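Local coordinates for protein 3-hydroxyacyl-thioester dehydratase Z (Mycobacterium tuberculosis, PDB 2C2I) that probably catalyses the reversible hydration of trans-2-enoyl-CoA to (3R)-3-hydroxyacyl-CoA, working as a homodimer with the hotdog fold, at residues S21-I26 / E132-A137; N32-A37 / G63-A68. One frame throughout, in Å; residues are numbered along the deposited sequence.

Along the chain the order is 21-26, 32-37, 63-68, 132-137, so contact 2 is nested within the loop that contact 1 closes; their centres lie about 16 Å apart. Contact 1 belongs to the antiparallel sheet, at the ends of strands 17-25 and 122-133, which have strand 105-119 between them. Contact 2 joins two helices, 28-38, which follows strand 17-25 directly, and 63-68, beside the sheet. The two regions meet where I26, just past the end of strand 17-25, packs against M65. Contact 1 is partly buried and reaches across strand 105-119, while contact 2 is buried, adjoins the probable active site and extends to the second subunit.

Contact 1: residues S21-I26 / E132-A137; sequences SDWVTI and EVEGSA
Carboxylate oxygen OE2 of E134 lies over one face of the W23 indole, 4.0 Å above the ring plane, and is also salt-bridged to R105. The carboxylate is turned 30° from the ring plane, and the two side chains cross at about a right angle. E134 also touches the six-membered ring through its aliphatic part, CB lying 3.7 Å from CZ3 of W23. With CG anti to the backbone N (chi1 -160°) and the chain extended beyond it, E134 runs out across the indole from the second position of the type I turn V133-S136. E132 meets the far end of the same ring obliquely: its CD is 3.7 Å from CH2 of W23, and its carboxylate plane stands 48° from the indole. Its OE2 is salt-bridged to R107. Both arginines belong to strand 105-119, the strand in between, so the indole reaches over that strand to the next; R105 also makes a cation-pi contact with W23. A carboxylate over a pi face would by itself be expected to be unfavourable, so R105, which meets both E134 and W23, probably offsets the charge, while aliphatic carbons of both glutamates pack on the indole.

Contact 2: residues N32-A37 / G63-A68; sequences NLFADA and GFMTLA
This is a buried apolar contact between two helices, in which F34 of helix 28-38 lays its ring against the backbone and side chain of M65 on helix 63-68, at the dimer interface. F34 and M65 have the nearest CA atoms of the two segments, 7.0 Å apart. M65, present as selenomethionine, sets its CB almost exactly over the centre of the phenyl ring, 3.5 Å from the centroid and 5° off the ring normal, a CH-pi contact. The outer end of the ring rests on the main chain: CZ of F34 is 3.4 Å from N of M65, and CB of F64 approaches the same CZ at 3.9 Å. F34 reaches the neighbouring helix because its CG is anti to its own backbone N (chi1 -165°). The M65 side chain runs out extended and then bends at chi3 (46°), and the two side chains slide past each other in opposite directions, which brings SE of M65 back to within 3.7 Å of CB of F34. SE lies obliquely to the ring, 4.6 Å from the F34 centroid, a Met-aromatic contact. The aromatic cluster extends beyond the two helices: the F34 ring meets H62 and also F34 of the second subunit. The F64 ring leads away from F34, and F64 packs on N88 of the second subunit. H62, G63 and, from the partner, N88 are probable substrate-binding residues, and D40 and H45, probably important for catalysis, lie nearby. The packing of helix 63-68, which begins at G63, against helix 28-38, which leads to D40, is consistent with a second-shell position in a MaoC-like hydratase site of the hotdog fold.

Contact 1: residues S21-I26 / E132-A137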
loop_
_atom_site.group_PDB
_atom_site.type_symbol
_atom_site.label_atom_id
_atom_site.label_comp_id
_atom_site.label_asym_id
_atom_site.label_seq_id
_atom_site.Cartn_x
_atom_site.Cartn_y
_atom_site.Cartn_z
ATOM N N SER A 21 10.380 -14.631 -6.102
ATOM C CA SER A 21 10.803 -13.667 -7.102
ATOM C C SER A 21 12.322 -13.655 -7.228
ATOM O O SER A 21 13.040 -14.303 -6.450
ATOM C CB SER A 21 10.329 -12.266 -6.713
ATOM O OG SER A 21 11.140 -11.744 -5.664
ATOM N N ASP A 22 12.804 -12.880 -8.186
ATOM C CA ASP A 22 14.212 -12.512 -8.248
ATOM C C ASP A 22 14.490 -11.444 -7.177
ATOM O O ASP A 22 13.563 -10.891 -6.571
ATOM C CB ASP A 22 14.560 -11.945 -9.635
ATOM C CG ASP A 22 14.034 -12.805 -10.792
ATOM O OD1 ASP A 22 13.910 -14.043 -10.638
ATOM O OD2 ASP A 22 13.752 -12.233 -11.872
ATOM N N TRP A 23 15.766 -11.181 -6.924
ATOM C CA TRP A 23 16.156 -10.013 -6.144
ATOM C C TRP A 23 15.904 -8.762 -7.000
ATOM O O TRP A 23 16.186 -8.751 -8.211
ATOM C CB TRP A 23 17.637 -10.092 -5.750
ATOM C CG TRP A 23 17.956 -11.135 -4.718
ATOM C CD1 TRP A 23 18.579 -12.356 -4.925
ATOM C CD2 TRP A 23 17.698 -11.054 -3.314
ATOM N NE1 TRP A 23 18.704 -13.028 -3.732
ATOM C CE2 TRP A 23 18.179 -12.259 -2.725
ATOM C CE3 TRP A 23 17.103 -10.092 -2.493
ATOM C CZ2 TRP A 23 18.078 -12.515 -1.351
ATOM C CZ3 TRP A 23 17.006 -10.350 -1.129
ATOM C CH2 TRP A 23 17.491 -11.554 -0.571
ATOM N N VAL A 24 15.357 -7.723 -6.378
ATOM C CA VAL A 24 15.208 -6.424 -7.027
ATOM C C VAL A 24 15.844 -5.375 -6.130
ATOM O O VAL A 24 15.724 -5.444 -4.903
ATOM C CB VAL A 24 13.721 -6.049 -7.391
ATOM C CG1 VAL A 24 12.989 -7.206 -8.075
ATOM C CG2 VAL A 24 12.947 -5.541 -6.196
ATOM N N THR A 25 16.543 -4.426 -6.743
ATOM C CA THR A 25 17.220 -3.371 -5.989
ATOM C C THR A 25 16.295 -2.161 -5.876
ATOM O O THR A 25 15.771 -1.683 -6.884
ATOM C CB THR A 25 18.563 -2.980 -6.650
ATOM O OG1 THR A 25 19.425 -4.123 -6.666
ATOM C CG2 THR A 25 19.245 -1.821 -5.888
ATOM N N ILE A 26 16.087 -1.695 -4.647
ATOM C CA ILE A 26 15.245 -0.509 -4.398
ATOM C C ILE A 26 16.132 0.735 -4.392
ATOM O O ILE A 26 16.986 0.887 -3.518
ATOM C CB ILE A 26 14.434 -0.655 -3.078
ATOM C CG1 ILE A 26 13.495 -1.878 -3.131
ATOM C CG2 ILE A 26 13.621 0.610 -2.760
ATOM C CD1 ILE A 26 12.771 -2.096 -4.483
ATOM N N GLU A 132 11.686 -10.553 1.939
ATOM C CA GLU A 132 12.954 -10.466 2.666
ATOM C C GLU A 132 13.793 -9.330 2.118
ATOM O O GLU A 132 13.654 -8.959 0.955
ATOM C CB GLU A 132 13.726 -11.784 2.575
ATOM C CG GLU A 132 14.279 -12.112 1.208
ATOM C CD GLU A 132 14.934 -13.501 1.195
ATOM O OE1 GLU A 132 15.827 -13.758 2.039
ATOM O OE2 GLU A 132 14.539 -14.332 0.362
ATOM N N VAL A 133 14.685 -8.792 2.954
ATOM C CA VAL A 133 15.626 -7.759 2.493
ATOM C C VAL A 133 17.058 -8.230 2.814
ATOM O O VAL A 133 17.338 -8.638 3.927
ATOM C CB VAL A 133 15.265 -6.307 3.031
ATOM C CG1 VAL A 133 14.958 -6.294 4.532
ATOM C CG2 VAL A 133 16.338 -5.289 2.675
ATOM N N GLU A 134 17.931 -8.179 1.818
ATOM C CA GLU A 134 19.214 -8.898 1.838
ATOM C C GLU A 134 20.169 -8.675 3.025
ATOM O O GLU A 134 20.926 -9.597 3.376
ATOM C CB GLU A 134 19.941 -8.696 0.513
ATOM C CG GLU A 134 21.016 -9.738 0.210
ATOM C CD GLU A 134 21.548 -9.610 -1.187
ATOM O OE1 GLU A 134 21.761 -8.464 -1.632
ATOM O OE2 GLU A 134 21.739 -10.656 -1.847
ATOM N N GLY A 135 20.134 -7.507 3.663
ATOM C CA GLY A 135 20.993 -7.262 4.850
ATOM C C GLY A 135 20.439 -7.389 6.276
ATOM O O GLY A 135 21.087 -6.930 7.228
ATOM N N SER A 136 19.258 -7.990 6.459
ATOM C CA SER A 136 18.722 -8.206 7.815
ATOM C C SER A 136 18.005 -9.577 7.984
ATOM O O SER A 136 17.577 -10.199 7.007
ATOM C CB SER A 136 17.866 -7.002 8.297
ATOM O OG SER A 136 16.456 -7.198 8.167
ATOM N N ALA A 137 17.912 -10.052 9.223
ATOM C CA ALA A 137 17.265 -11.337 9.510
ATOM C C ALA A 137 15.744 -11.208 9.389
ATOM O O ALA A 137 15.079 -12.156 8.984
ATOM C CB ALA A 137 17.622 -11.814 10.886
#

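Contact 2: residues N32-A37 / G63-A68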
loop_
_atom_site.group_PDB
_atom_site.type_symbol
_atom_site.label_atom_id
_atom_site.label_comp_id
_atom_site.label_asym_id
_atom_site.label_seq_id
_atom_site.Cartn_x
_atom_site.Cartn_y
_atom_site.Cartn_z
ATOM N N ASN A 32 12.061 8.402 -4.409
ATOM C CA ASN A 32 11.656 9.771 -4.803
ATOM C C ASN A 32 10.415 9.831 -5.684
ATOM O O ASN A 32 9.546 10.679 -5.469
ATOM C CB ASN A 32 12.817 10.476 -5.510
ATOM C CG ASN A 32 14.033 10.630 -4.626
ATOM O OD1 ASN A 32 13.994 10.367 -3.432
ATOM N ND2 ASN A 32 15.140 11.052 -5.227
ATOM N N LEU A 33 10.311 8.939 -6.672
ATOM C CA LEU A 33 9.142 8.906 -7.544
ATOM C C LEU A 33 7.916 8.534 -6.708
ATOM O O LEU A 33 6.852 9.079 -6.929
ATOM C CB LEU A 33 9.291 7.897 -8.683
ATOM C CG LEU A 33 10.325 8.153 -9.800
ATOM C CD1 LEU A 33 10.434 6.979 -10.757
ATOM C CD2 LEU A 33 9.978 9.420 -10.541
ATOM N N PHE A 34 8.099 7.602 -5.764
ATOM C CA PHE A 34 7.014 7.171 -4.872
ATOM C C PHE A 34 6.487 8.326 -4.022
ATOM O O PHE A 34 5.261 8.498 -3.850
ATOM C CB PHE A 34 7.459 6.024 -3.969
ATOM C CG PHE A 34 6.300 5.312 -3.297
ATOM C CD1 PHE A 34 5.570 4.354 -3.988
ATOM C CD2 PHE A 34 5.942 5.624 -1.982
ATOM C CE1 PHE A 34 4.478 3.694 -3.363
ATOM C CE2 PHE A 34 4.849 4.982 -1.349
ATOM C CZ PHE A 34 4.126 4.015 -2.039
ATOM N N ALA A 35 7.432 9.076 -3.458
ATOM C CA ALA A 35 7.151 10.278 -2.705
ATOM C C ALA A 35 6.377 11.267 -3.563
ATOM O O ALA A 35 5.395 11.817 -3.111
ATOM C CB ALA A 35 8.472 10.912 -2.189
ATOM N N ASP A 36 6.808 11.484 -4.811
ATOM C CA ASP A 36 6.070 12.390 -5.719
ATOM C C ASP A 36 4.657 11.887 -6.030
ATOM O O ASP A 36 3.700 12.676 -6.031
ATOM C CB ASP A 36 6.827 12.621 -7.032
ATOM C CG ASP A 36 8.159 13.333 -6.833
ATOM O OD1 ASP A 36 8.382 13.975 -5.782
ATOM O OD2 ASP A 36 9.009 13.242 -7.751
ATOM N N ALA A 37 4.539 10.584 -6.302
ATOM C CA ALA A 37 3.256 9.972 -6.627
ATOM C C ALA A 37 2.244 10.106 -5.475
ATOM O O ALA A 37 1.060 10.345 -5.709
ATOM C CB ALA A 37 3.446 8.511 -6.999
ATOM N N GLY A 63 7.145 2.072 3.663
ATOM C CA GLY A 63 6.457 0.767 3.822
ATOM C C GLY A 63 5.370 0.573 2.774
ATOM O O GLY A 63 5.166 -0.562 2.265
ATOM N N PHE A 64 4.687 1.656 2.402
ATOM C CA PHE A 64 3.612 1.519 1.427
ATOM C C PHE A 64 4.189 1.171 0.072
ATOM O O PHE A 64 3.500 0.590 -0.751
ATOM C CB PHE A 64 2.737 2.776 1.337
ATOM C CG PHE A 64 1.676 2.877 2.406
ATOM C CD1 PHE A 64 0.731 1.847 2.599
ATOM C CD2 PHE A 64 1.605 4.011 3.209
ATOM C CE1 PHE A 64 -0.258 1.973 3.573
ATOM C CE2 PHE A 64 0.586 4.151 4.182
ATOM C CZ PHE A 64 -0.324 3.137 4.380
HETATM N N MSE A 65 5.458 1.533 -0.162
HETATM C CA MSE A 65 6.063 1.179 -1.433
HETATM C C MSE A 65 6.452 -0.291 -1.449
HETATM O O MSE A 65 6.145 -0.980 -2.400
HETATM C CB MSE A 65 7.292 2.017 -1.759
HETATM C CG MSE A 65 7.876 1.592 -3.116
HETATM SE SE MSE A 65 9.273 2.778 -3.738
HETATM C CE MSE A 65 9.969 2.851 -2.508
ATOM N N THR A 66 7.135 -0.755 -0.407
ATOM C CA THR A 66 7.538 -2.176 -0.334
ATOM C C THR A 66 6.296 -3.081 -0.495
ATOM O O THR A 66 6.294 -4.055 -1.256
ATOM C CB THR A 66 8.285 -2.461 0.988
ATOM O OG1 THR A 66 9.461 -1.625 1.046
ATOM C CG2 THR A 66 8.746 -3.911 1.063
ATOM N N LEU A 67 5.231 -2.719 0.203
ATOM C CA LEU A 67 3.955 -3.450 0.081
ATOM C C LEU A 67 3.491 -3.449 -1.375
ATOM O O LEU A 67 3.072 -4.475 -1.884
ATOM C CB LEU A 67 2.875 -2.827 0.988
ATOM C CG LEU A 67 1.460 -3.425 0.839
ATOM C CD1 LEU A 67 1.443 -4.895 1.247
ATOM C CD2 LEU A 67 0.462 -2.619 1.673
ATOM N N ALA A 68 3.575 -2.287 -2.029
ATOM C CA ALA A 68 3.157 -2.100 -3.426
ATOM C C ALA A 68 4.073 -2.774 -4.455
ATOM O O ALA A 68 3.751 -2.799 -5.650
ATOM C CB ALA A 68 3.003 -0.593 -3.737
#